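Local structure of cytochrome c-552/4 domain-containing protein (Ignicoccus hospitalis KIN4/I, 4QO5) at residues 17-22 against 97-102; 217-222 against 227-232; 378-383 against 388-393. The protein is a membrane-associated octaheme cytochrome c that also binds calcium and probably transfers electrons, although its physiological role is not established. All blocks are in the same frame, centred on the assembly; numbering follows the deposited sequence.

Contact 1 (17-22 against 97-102); sequences SPQTKT and FGFKIH. With HEC (heme c), chain B.
Pro18 O receives two donors from Thr22, the residue that meets the edge of the Phe99 ring. Thr22 N reaches it at 3.3 Å as the helical bond. Thr22 OG1 comes to Pro18 O from the opposite face of the carbonyl plane, tilted 22° out of it. This holds the threonine hydroxyl against its own helix. The methyl is left on the other branch, with CG2 anti to the backbone N, and it lies in the plane of the Phe99 ring, 3.9 Å from CE1. Gln19 approaches the same ring more obliquely, and its CG sits 3.8 Å from Phe99 CE2. One face of the Phe99 ring is taken by the heme, whose CBB is 3.3 Å from Phe99 CG and lies off-centre. Ile101 CG2 reaches CBB as well, at 3.7 Å. Phe97 lies over another side group of this heme, with CBC above the middle of its ring. At the start of the helix, Ser17 is the N-cap: its OG accepts from Thr20 N at 3.0 Å. Phe97 and Gly98 form a type I' turn between strands 94-96 and 99-101. His96, just before the turn, is an axial ligand of heme iron. Helix 18-30 carries the other axial ligand, His27. The contact thus joins helix and hairpin around one bis-histidine heme c, with His27 closing a CXXCH motif.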
loop_
_atom_site.group_PDB
_atom_site.type_symbol
_atom_site.label_atom_id
_atom_site.label_comp_id
_atom_site.label_asym_id
_atom_site.label_seq_id
_atom_site.Cartn_x
_atom_site.Cartn_y
_atom_site.Cartn_z
ATOM N N SER A 17 9.538 19.278 -38.415
ATOM C CA SER A 17 10.706 19.960 -38.984
ATOM C C SER A 17 11.553 18.947 -39.750
ATOM O O SER A 17 11.508 17.748 -39.459
ATOM C CB SER A 17 11.531 20.644 -37.886
ATOM O OG SER A 17 12.186 19.686 -37.062
ATOM N N PRO A 18 12.311 19.419 -40.755
ATOM C CA PRO A 18 13.209 18.509 -41.479
ATOM C C PRO A 18 14.186 17.840 -40.532
ATOM O O PRO A 18 14.532 16.670 -40.727
ATOM C CB PRO A 18 13.965 19.435 -42.432
ATOM C CG PRO A 18 13.063 20.608 -42.621
ATOM C CD PRO A 18 12.284 20.769 -41.341
ATOM N N GLN A 19 14.619 18.568 -39.509
ATOM C CA GLN A 19 15.557 18.002 -38.548
ATOM C C GLN A 19 14.929 16.853 -37.786
ATOM O O GLN A 19 15.499 15.768 -37.689
ATOM C CB GLN A 19 16.044 19.058 -37.570
ATOM C CG GLN A 19 16.884 20.150 -38.222
ATOM C CD GLN A 19 16.073 21.388 -38.578
ATOM O OE1 GLN A 19 14.858 21.325 -38.780
ATOM N NE2 GLN A 19 16.751 22.528 -38.657
ATOM N N THR A 20 13.735 17.093 -37.259
ATOM C CA THR A 20 13.069 16.078 -36.465
ATOM C C THR A 20 12.767 14.846 -37.313
ATOM O O THR A 20 12.868 13.726 -36.828
ATOM C CB THR A 20 11.844 16.655 -35.730
ATOM O OG1 THR A 20 12.320 17.434 -34.626
ATOM C CG2 THR A 20 10.929 15.534 -35.166
ATOM N N LYS A 21 12.450 15.045 -38.591
ATOM C CA LYS A 21 12.207 13.908 -39.470
ATOM C C LYS A 21 13.433 13.004 -39.547
ATOM O O LYS A 21 13.308 11.790 -39.627
ATOM C CB LYS A 21 11.797 14.349 -40.878
ATOM C CG LYS A 21 10.372 14.882 -40.972
ATOM C CD LYS A 21 9.979 15.112 -42.432
ATOM C CE LYS A 21 8.467 15.153 -42.610
ATOM N NZ LYS A 21 8.074 15.273 -44.051
ATOM N N THR A 22 14.613 13.605 -39.507
ATOM C CA THR A 22 15.846 12.832 -39.486
ATOM C C THR A 22 16.009 12.060 -38.171
ATOM O O THR A 22 16.330 10.863 -38.187
ATOM C CB THR A 22 17.060 13.724 -39.756
ATOM O OG1 THR A 22 16.881 14.390 -41.017
ATOM C CG2 THR A 22 18.325 12.886 -39.812
ATOM N N PHE A 97 25.229 12.963 -35.115
ATOM C CA PHE A 97 24.805 12.791 -36.502
ATOM C C PHE A 97 24.534 14.098 -37.252
ATOM O O PHE A 97 23.564 14.215 -38.005
ATOM C CB PHE A 97 23.622 11.829 -36.547
ATOM C CG PHE A 97 23.948 10.497 -35.948
ATOM C CD1 PHE A 97 24.806 9.626 -36.611
ATOM C CD2 PHE A 97 23.469 10.143 -34.699
ATOM C CE1 PHE A 97 25.137 8.399 -36.059
ATOM C CE2 PHE A 97 23.796 8.913 -34.132
ATOM C CZ PHE A 97 24.630 8.039 -34.819
ATOM N N GLY A 98 25.405 15.076 -37.031
ATOM C CA GLY A 98 25.339 16.343 -37.738
ATOM C C GLY A 98 24.604 17.443 -36.989
ATOM O O GLY A 98 24.597 18.594 -37.418
ATOM N N PHE A 99 23.986 17.086 -35.870
ATOM C CA PHE A 99 23.233 18.036 -35.063
ATOM C C PHE A 99 23.951 18.320 -33.749
ATOM O O PHE A 99 24.734 17.500 -33.274
ATOM C CB PHE A 99 21.850 17.467 -34.766
ATOM C CG PHE A 99 21.099 17.042 -35.992
ATOM C CD1 PHE A 99 21.048 15.705 -36.360
ATOM C CD2 PHE A 99 20.435 17.971 -36.766
ATOM C CE1 PHE A 99 20.348 15.312 -37.488
ATOM C CE2 PHE A 99 19.737 17.587 -37.890
ATOM C CZ PHE A 99 19.695 16.255 -38.253
ATOM N N LYS A 100 23.707 19.493 -33.174
ATOM C CA LYS A 100 24.251 19.817 -31.859
ATOM C C LYS A 100 23.143 19.649 -30.824
ATOM O O LYS A 100 22.281 20.515 -30.684
ATOM C CB LYS A 100 24.782 21.251 -31.826
ATOM C CG LYS A 100 26.038 21.455 -32.660
ATOM C CD LYS A 100 26.407 22.935 -32.741
ATOM C CE LYS A 100 25.951 23.548 -34.061
ATOM N NZ LYS A 100 27.101 23.944 -34.930
ATOM N N ILE A 101 23.153 18.532 -30.104
ATOM C CA ILE A 101 22.048 18.254 -29.183
ATOM C C ILE A 101 22.533 18.011 -27.762
ATOM O O ILE A 101 23.686 17.661 -27.543
ATOM C CB ILE A 101 21.195 17.056 -29.660
ATOM C CG1 ILE A 101 22.021 15.778 -29.642
ATOM C CG2 ILE A 101 20.625 17.310 -31.057
ATOM C CD1 ILE A 101 21.588 14.782 -28.585
ATOM N N HIS A 102 21.644 18.202 -26.795
ATOM C CA HIS A 102 21.959 17.908 -25.402
ATOM C C HIS A 102 20.863 17.000 -24.860
ATOM O O HIS A 102 19.689 17.212 -25.153
ATOM C CB HIS A 102 22.066 19.187 -24.558
ATOM C CG HIS A 102 20.829 20.036 -24.562
ATOM N ND1 HIS A 102 20.510 20.882 -25.602
ATOM C CD2 HIS A 102 19.830 20.171 -23.650
ATOM C CE1 HIS A 102 19.372 21.502 -25.331
ATOM N NE2 HIS A 102 18.931 21.076 -24.160
HETATM FE FE HEC B . 19.885 10.104 -31.462
HETATM C CHA HEC B . 21.191 8.756 -28.595
HETATM C CHB HEC B . 18.284 12.479 -29.679
HETATM C CHC HEC B . 19.364 11.829 -34.324
HETATM C CHD HEC B . 20.754 7.348 -33.257
HETATM N NA HEC B . 19.738 10.507 -29.487
HETATM C C1A HEC B . 20.476 9.933 -28.479
HETATM C C2A HEC B . 20.330 10.750 -27.295
HETATM C C3A HEC B . 19.534 11.782 -27.592
HETATM C C4A HEC B . 19.131 11.645 -28.978
HETATM C CMA HEC B . 19.075 12.925 -26.648
HETATM C CAA HEC B . 21.016 10.482 -25.936
HETATM C CBA HEC B . 22.476 10.881 -26.127
HETATM C CGA HEC B . 23.253 10.881 -24.836
HETATM O O1A HEC B . 22.759 10.365 -23.797
HETATM O O2A HEC B . 24.384 11.428 -24.847
HETATM N NB HEC B . 18.929 11.779 -31.907
HETATM C C1B HEC B . 18.425 12.702 -31.012
HETATM C C2B HEC B . 18.108 13.912 -31.702
HETATM C C3B HEC B . 18.475 13.721 -32.983
HETATM C C4B HEC B . 18.945 12.377 -33.137
HETATM C CMB HEC B . 17.539 15.159 -30.970
HETATM C CAB HEC B . 18.476 14.625 -34.228
HETATM C CBB HEC B . 18.692 16.124 -33.933
HETATM N NC HEC B . 19.982 9.656 -33.431
HETATM C C1C HEC B . 19.839 10.547 -34.463
HETATM C C2C HEC B . 20.053 9.854 -35.718
HETATM C C3C HEC B . 20.678 8.700 -35.407
HETATM C C4C HEC B . 20.489 8.492 -33.976
HETATM C CMC HEC B . 20.231 10.688 -37.001
HETATM C CAC HEC B . 21.280 7.606 -36.349
HETATM C CBC HEC B . 22.048 8.007 -37.623
HETATM N ND HEC B . 20.822 8.332 -30.996
HETATM C C1D HEC B . 21.027 7.301 -31.909
HETATM C C2D HEC B . 21.573 6.164 -31.216
HETATM C C3D HEC B . 21.722 6.602 -29.760
HETATM C C4D HEC B . 21.228 7.961 -29.714
HETATM C CMD HEC B . 21.947 4.793 -31.828
HETATM C CAD HEC B . 22.251 5.765 -28.579
HETATM C CBD HEC B . 21.267 4.635 -28.302
HETATM C CGD HEC B . 21.756 3.784 -27.158
HETATM O O1D HEC B . 21.198 2.672 -26.968
HETATM O O2D HEC B . 22.697 4.204 -26.433
#

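Contact 2 (217-222 against 227-232); sequences ACHPRH and EIARSP. With HEC (heme c), chain F.
Cys218 and His219, the last two residues of a CXXCH heme-binding motif, lie against Ile228 and Ala229 at the end of helix 226-229. The cysteine and histidine side chains both reach the heme. Cys218 SG is one of the heme's thioether sulfurs, although the modelled bond to CAC is stretched. The His219 ring stands edge-on to the porphyrin, and its NE2 binds the iron at 2.1 Å; His306 supplies the second axial ligand. With CG between the backbone N and the carbonyl carbon (chi1 35°), this ring reaches the iron while the Ala229 methyl meets it obliquely, CB 3.8 Å from His219 CD2. On the backbone, Cys218 O makes a CA-H...O contact with Ala229 CA at 3.2 Å and accepts from Thr234 OG1. Ile228 CG2 packs at 3.6 Å against Pro220 CD, the two side chains set obliquely. Arg230 CB points away from segment 217-222. Its extended chain brings the guanidinium edge to propionate oxygen O2D, which accepts from Arg230 NH2 at 2.7 Å and from NE, whose modelled distance is doubtfully short. Arg230 lies within the turn from Ile228 to Ser231, where Ser231 OG donates in the carbonyl plane to a lone pair of Ile228 O at 2.7 Å.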
loop_
_atom_site.group_PDB
_atom_site.type_symbol
_atom_site.label_atom_id
_atom_site.label_comp_id
_atom_site.label_asym_id
_atom_site.label_seq_id
_atom_site.Cartn_x
_atom_site.Cartn_y
_atom_site.Cartn_z
ATOM N N ALA A 217 9.074 15.492 -13.669
ATOM C CA ALA A 217 8.305 15.046 -12.527
ATOM C C ALA A 217 6.856 15.450 -12.850
ATOM O O ALA A 217 6.635 16.456 -13.540
ATOM C CB ALA A 217 8.800 15.697 -11.248
ATOM N N CYS A 218 5.900 14.645 -12.382
ATOM C CA CYS A 218 4.456 14.891 -12.524
ATOM C C CYS A 218 3.906 14.556 -13.905
ATOM O O CYS A 218 2.979 13.756 -14.035
ATOM C CB CYS A 218 4.105 16.337 -12.099
ATOM S SG CYS A 218 4.870 16.558 -10.477
ATOM N N HIS A 219 4.465 15.176 -14.936
ATOM C CA HIS A 219 4.139 14.772 -16.298
ATOM C C HIS A 219 5.436 14.314 -16.976
ATOM O O HIS A 219 6.211 15.131 -17.494
ATOM C CB HIS A 219 3.426 15.876 -17.083
ATOM C CG HIS A 219 3.891 17.252 -16.749
ATOM N ND1 HIS A 219 5.206 17.652 -16.886
ATOM C CD2 HIS A 219 3.232 18.325 -16.250
ATOM C CE1 HIS A 219 5.332 18.903 -16.504
ATOM N NE2 HIS A 219 4.144 19.331 -16.105
ATOM N N PRO A 220 5.688 12.993 -16.943
ATOM C CA PRO A 220 6.939 12.443 -17.493
ATOM C C PRO A 220 7.080 12.630 -18.985
ATOM O O PRO A 220 6.080 12.764 -19.701
ATOM C CB PRO A 220 6.850 10.929 -17.195
ATOM C CG PRO A 220 5.740 10.768 -16.221
ATOM C CD PRO A 220 4.828 11.969 -16.324
ATOM N N ARG A 221 8.331 12.616 -19.455
ATOM C CA ARG A 221 8.602 12.542 -20.880
ATOM C C ARG A 221 8.318 11.091 -21.295
ATOM O O ARG A 221 8.255 10.226 -20.435
ATOM C CB ARG A 221 10.068 12.918 -21.148
ATOM C CG ARG A 221 11.054 11.850 -20.665
ATOM C CD ARG A 221 12.530 12.202 -20.961
ATOM N NE ARG A 221 13.332 11.011 -20.707
ATOM C CZ ARG A 221 13.800 10.656 -19.510
ATOM N NH1 ARG A 221 14.455 9.509 -19.383
ATOM N NH2 ARG A 221 13.593 11.423 -18.445
ATOM N N HIS A 222 8.063 10.826 -22.576
ATOM C CA HIS A 222 7.937 11.858 -23.595
ATOM C C HIS A 222 6.490 12.162 -23.948
ATOM O O HIS A 222 6.219 12.895 -24.910
ATOM C CB HIS A 222 8.714 11.451 -24.855
ATOM C CG HIS A 222 10.190 11.675 -24.744
ATOM N ND1 HIS A 222 11.063 10.721 -24.269
ATOM C CD2 HIS A 222 10.946 12.751 -25.058
ATOM C CE1 HIS A 222 12.294 11.192 -24.296
ATOM N NE2 HIS A 222 12.245 12.422 -24.763
ATOM N N GLU A 227 -2.956 14.364 -18.197
ATOM C CA GLU A 227 -3.793 13.340 -17.582
ATOM C C GLU A 227 -2.968 12.568 -16.551
ATOM O O GLU A 227 -3.483 12.177 -15.508
ATOM C CB GLU A 227 -4.436 12.417 -18.624
ATOM C CG GLU A 227 -5.152 11.223 -18.016
ATOM C CD GLU A 227 -6.168 10.609 -18.965
ATOM O OE1 GLU A 227 -6.547 11.290 -19.943
ATOM O OE2 GLU A 227 -6.597 9.458 -18.727
ATOM N N ILE A 228 -1.677 12.375 -16.828
ATOM C CA ILE A 228 -0.801 11.798 -15.818
ATOM C C ILE A 228 -0.513 12.772 -14.670
ATOM O O ILE A 228 -0.533 12.385 -13.496
ATOM C CB ILE A 228 0.518 11.260 -16.432
ATOM C CG1 ILE A 228 0.219 10.041 -17.314
ATOM C CG2 ILE A 228 1.498 10.888 -15.324
ATOM C CD1 ILE A 228 1.459 9.386 -17.947
ATOM N N ALA A 229 -0.288 14.047 -15.000
ATOM C CA ALA A 229 0.022 15.052 -13.988
ATOM C C ALA A 229 -1.144 15.203 -13.014
ATOM O O ALA A 229 -0.946 15.517 -11.844
ATOM C CB ALA A 229 0.340 16.399 -14.648
ATOM N N ARG A 230 -2.356 14.979 -13.501
ATOM C CA ARG A 230 -3.532 15.096 -12.646
ATOM C C ARG A 230 -3.964 13.810 -11.961
ATOM O O ARG A 230 -5.015 13.776 -11.323
ATOM C CB ARG A 230 -4.684 15.599 -13.483
ATOM C CG ARG A 230 -4.530 17.026 -13.910
ATOM C CD ARG A 230 -5.411 17.338 -15.093
ATOM N NE ARG A 230 -5.551 18.765 -15.272
ATOM C CZ ARG A 230 -6.322 19.298 -16.198
ATOM N NH1 ARG A 230 -6.896 18.485 -17.053
ATOM N NH2 ARG A 230 -6.439 20.633 -16.328
ATOM N N SER A 231 -3.175 12.756 -12.118
ATOM C CA SER A 231 -3.480 11.480 -11.469
ATOM C C SER A 231 -2.858 11.500 -10.077
ATOM O O SER A 231 -1.926 12.251 -9.826
ATOM C CB SER A 231 -2.879 10.307 -12.276
ATOM O OG SER A 231 -1.460 10.284 -12.172
ATOM N N PRO A 232 -3.335 10.646 -9.177
ATOM C CA PRO A 232 -2.655 10.553 -7.876
ATOM C C PRO A 232 -1.340 9.780 -7.964
ATOM O O PRO A 232 -0.443 9.983 -7.147
ATOM C CB PRO A 232 -3.657 9.754 -7.033
ATOM C CG PRO A 232 -4.361 8.875 -8.060
ATOM C CD PRO A 232 -4.509 9.755 -9.269
HETATM FE FE HEC F . 3.660 21.186 -15.187
HETATM C CHA HEC F . 0.492 21.233 -16.582
HETATM C CHB HEC F . 4.950 22.746 -17.916
HETATM C CHC HEC F . 6.811 21.182 -13.732
HETATM C CHD HEC F . 2.417 19.654 -12.421
HETATM N NA HEC F . 2.855 21.797 -16.876
HETATM C C1A HEC F . 1.536 21.809 -17.272
HETATM C C2A HEC F . 1.425 22.471 -18.542
HETATM C C3A HEC F . 2.641 22.892 -18.883
HETATM C C4A HEC F . 3.583 22.500 -17.853
HETATM C CMA HEC F . 3.002 23.659 -20.162
HETATM C CAA HEC F . 0.125 22.672 -19.348
HETATM C CBA HEC F . -0.757 23.723 -18.657
HETATM C CGA HEC F . -0.099 25.076 -18.783
HETATM O O1A HEC F . -0.113 25.649 -19.901
HETATM O O2A HEC F . 0.438 25.576 -17.767
HETATM N NB HEC F . 5.474 21.788 -15.756
HETATM C C1B HEC F . 5.813 22.515 -16.872
HETATM C C2B HEC F . 7.197 22.931 -16.738
HETATM C C3B HEC F . 7.604 22.513 -15.520
HETATM C C4B HEC F . 6.573 21.766 -14.932
HETATM C CMB HEC F . 7.906 23.861 -17.755
HETATM C CAB HEC F . 8.811 22.636 -14.564
HETATM C CBB HEC F . 9.363 24.106 -14.555
HETATM N NC HEC F . 4.491 20.621 -13.495
HETATM C C1C HEC F . 5.782 20.595 -13.036
HETATM C C2C HEC F . 5.917 19.682 -11.927
HETATM C C3C HEC F . 4.650 19.561 -11.501
HETATM C C4C HEC F . 3.757 19.933 -12.534
HETATM C CMC HEC F . 7.175 19.734 -11.023
HETATM C CAC HEC F . 3.971 18.938 -10.282
HETATM C CBC HEC F . 4.637 19.265 -8.913
HETATM N ND HEC F . 1.778 20.528 -14.598
HETATM C C1D HEC F . 1.492 19.948 -13.377
HETATM C C2D HEC F . 0.083 19.723 -13.270
HETATM C C3D HEC F . -0.509 20.192 -14.587
HETATM C C4D HEC F . 0.618 20.709 -15.332
HETATM C CMD HEC F . -0.669 19.084 -12.082
HETATM C CAD HEC F . -1.988 20.234 -15.001
HETATM C CBD HEC F . -2.409 21.650 -14.575
HETATM C CGD HEC F . -3.896 21.864 -14.559
HETATM O O1D HEC F . -4.332 23.019 -14.821
HETATM O O2D HEC F . -4.654 20.905 -14.273
#

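Contact 3 (378-383 against 388-393); sequences FLYATL and PGLISE
Ala381 and Gly389 form the tight part of a chain reversal that is closed by a single beta bridge between Thr382 and Pro388, not by a regular hairpin ladder. Gly389 N donates to Ala381 O at 3.0 Å, with an angle of 154° at the hydrogen. The N-H does not lie flat with the carbonyl: it is tilted 34° from that plane. Gly389 is buried and has no side chain, so the two backbones close up at this point. Leu383 lies alongside, with CG 3.9 Å from Gly389 CA.

The Tyr380 side is more open to solvent. Tyr380 is exposed, as is Pro388 beside the bridge, but Leu390 beneath the tyrosine is buried. With CG anti to the carbonyl carbon (chi1 -48°), Leu390 turns CD1 onto the CG-CD1 side of the ring. Leu390 CD1 lies 3.7 Å from Tyr380 CG and also close to CB and CD1. The methyl makes an off-centre CH-pi contact, 4.1 Å from the Tyr380 ring centroid. The two side chains cross at about a right angle. Pro324 of strand 323-324 touches both of them, and Arg327 NE donates to Leu390 O. Beyond the contact, Ser392 OG caps helix 393-407 through Glu395 N. The reversal therefore leads straight into that helix. Between the tight pair and the Tyr380 side, a water joins the two backbones: it accepts from Leu390 N at 3.0 Å and donates weakly to Ala381 O at 3.3 Å.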
loop_
_atom_site.group_PDB
_atom_site.type_symbol
_atom_site.label_atom_id
_atom_site.label_comp_id
_atom_site.label_asym_id
_atom_site.label_seq_id
_atom_site.Cartn_x
_atom_site.Cartn_y
_atom_site.Cartn_z
ATOM N N PHE A 378 5.605 30.410 19.961
ATOM C CA PHE A 378 6.876 30.075 19.326
ATOM C C PHE A 378 7.495 31.329 18.717
ATOM O O PHE A 378 6.815 32.329 18.512
ATOM C CB PHE A 378 6.684 29.036 18.229
ATOM C CG PHE A 378 6.332 27.670 18.743
ATOM C CD1 PHE A 378 7.327 26.754 19.046
ATOM C CD2 PHE A 378 5.004 27.300 18.921
ATOM C CE1 PHE A 378 7.001 25.487 19.518
ATOM C CE2 PHE A 378 4.677 26.037 19.392
ATOM C CZ PHE A 378 5.680 25.131 19.688
ATOM N N LEU A 379 8.790 31.267 18.438
ATOM C CA LEU A 379 9.464 32.306 17.661
ATOM C C LEU A 379 9.547 31.836 16.210
ATOM O O LEU A 379 9.755 30.641 15.947
ATOM C CB LEU A 379 10.860 32.574 18.221
ATOM C CG LEU A 379 10.868 33.013 19.691
ATOM C CD1 LEU A 379 12.275 33.000 20.262
ATOM C CD2 LEU A 379 10.242 34.390 19.839
ATOM N N TYR A 380 9.364 32.762 15.269
ATOM C CA TYR A 380 9.380 32.411 13.851
ATOM C C TYR A 380 10.646 32.957 13.212
ATOM O O TYR A 380 11.197 33.961 13.660
ATOM C CB TYR A 380 8.168 32.988 13.119
ATOM C CG TYR A 380 6.817 32.464 13.557
ATOM C CD1 TYR A 380 6.672 31.186 14.075
ATOM C CD2 TYR A 380 5.679 33.255 13.429
ATOM C CE1 TYR A 380 5.418 30.708 14.472
ATOM C CE2 TYR A 380 4.433 32.795 13.815
ATOM C CZ TYR A 380 4.306 31.523 14.337
ATOM O OH TYR A 380 3.055 31.074 14.717
ATOM N N ALA A 381 11.086 32.299 12.148
ATOM C CA ALA A 381 12.340 32.632 11.482
ATOM C C ALA A 381 12.275 33.970 10.773
ATOM O O ALA A 381 11.197 34.447 10.419
ATOM C CB ALA A 381 12.707 31.530 10.474
ATOM N N THR A 382 13.445 34.560 10.551
ATOM C CA THR A 382 13.578 35.707 9.667
ATOM C C THR A 382 14.449 35.335 8.465
ATOM O O THR A 382 15.102 34.291 8.453
ATOM C CB THR A 382 14.210 36.907 10.387
ATOM O OG1 THR A 382 15.423 36.491 11.024
ATOM C CG2 THR A 382 13.260 37.452 11.446
ATOM N N LEU A 383 14.432 36.189 7.451
ATOM C CA LEU A 383 15.297 36.042 6.282
ATOM C C LEU A 383 16.547 36.918 6.466
ATOM O O LEU A 383 16.603 37.724 7.395
ATOM C CB LEU A 383 14.513 36.431 5.022
ATOM C CG LEU A 383 13.455 35.424 4.572
ATOM C CD1 LEU A 383 12.604 36.027 3.462
ATOM C CD2 LEU A 383 14.107 34.099 4.118
ATOM N N PRO A 388 10.351 39.146 8.083
ATOM C CA PRO A 388 9.738 37.876 8.512
ATOM C C PRO A 388 9.848 36.785 7.455
ATOM O O PRO A 388 9.554 37.019 6.281
ATOM C CB PRO A 388 8.264 38.252 8.718
ATOM C CG PRO A 388 8.286 39.713 8.993
ATOM C CD PRO A 388 9.411 40.279 8.183
ATOM N N GLY A 389 10.245 35.589 7.867
ATOM C CA GLY A 389 10.433 34.505 6.927
ATOM C C GLY A 389 9.162 33.757 6.560
ATOM O O GLY A 389 9.110 33.081 5.517
ATOM N N LEU A 390 8.138 33.874 7.410
ATOM C CA LEU A 390 6.895 33.123 7.224
ATOM C C LEU A 390 5.744 34.076 6.897
ATOM O O LEU A 390 5.811 35.265 7.213
ATOM C CB LEU A 390 6.554 32.312 8.484
ATOM C CG LEU A 390 7.632 31.457 9.146
ATOM C CD1 LEU A 390 7.013 30.682 10.314
ATOM C CD2 LEU A 390 8.292 30.475 8.155
ATOM N N ILE A 391 4.699 33.556 6.253
ATOM C CA ILE A 391 3.600 34.405 5.824
ATOM C C ILE A 391 2.788 34.975 6.990
ATOM O O ILE A 391 2.739 34.397 8.077
ATOM C CB ILE A 391 2.685 33.720 4.791
ATOM C CG1 ILE A 391 2.002 32.477 5.387
ATOM C CG2 ILE A 391 3.480 33.379 3.532
ATOM C CD1 ILE A 391 0.963 31.871 4.453
ATOM N N SER A 392 2.180 36.132 6.745
ATOM C CA SER A 392 1.378 36.829 7.738
ATOM C C SER A 392 0.059 36.111 7.977
ATOM O O SER A 392 -0.349 35.276 7.182
ATOM C CB SER A 392 1.061 38.246 7.257
ATOM O OG SER A 392 0.123 38.195 6.189
ATOM N N GLU A 393 -0.624 36.478 9.055
ATOM C CA GLU A 393 -1.928 35.893 9.356
ATOM C C GLU A 393 -2.928 36.236 8.258
ATOM O O GLU A 393 -3.796 35.435 7.925
ATOM C CB GLU A 393 -2.441 36.399 10.709
ATOM C CG GLU A 393 -1.584 35.971 11.886
ATOM C CD GLU A 393 -2.277 36.173 13.223
ATOM O OE1 GLU A 393 -1.955 35.426 14.173
ATOM O OE2 GLU A 393 -3.141 37.074 13.328
HETATM O O HOH W 1 7.904 35.004 10.164
#

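Overall arrangement
The three contacts follow one another along the chain. Contacts 1 and 2 lie on the same side of its centre, about 27 Å apart between centres and about 9 Å between nearest atoms. A third heme relates them: its iron is bound by His222 of contact 2 and by His83, whose ND1 is hydrogen-bonded to His102 O of contact 1. The second subunit touches contact 2 directly, where its Ile258 packs on Pro220. It touches neither segment of contact 1, but its Thr413 N bonds the heme there. Contact 3 is on the opposite side, about 34 Å from contact 2 between centres. It binds no heme, but the Leu390 side chain is about 10 Å from one.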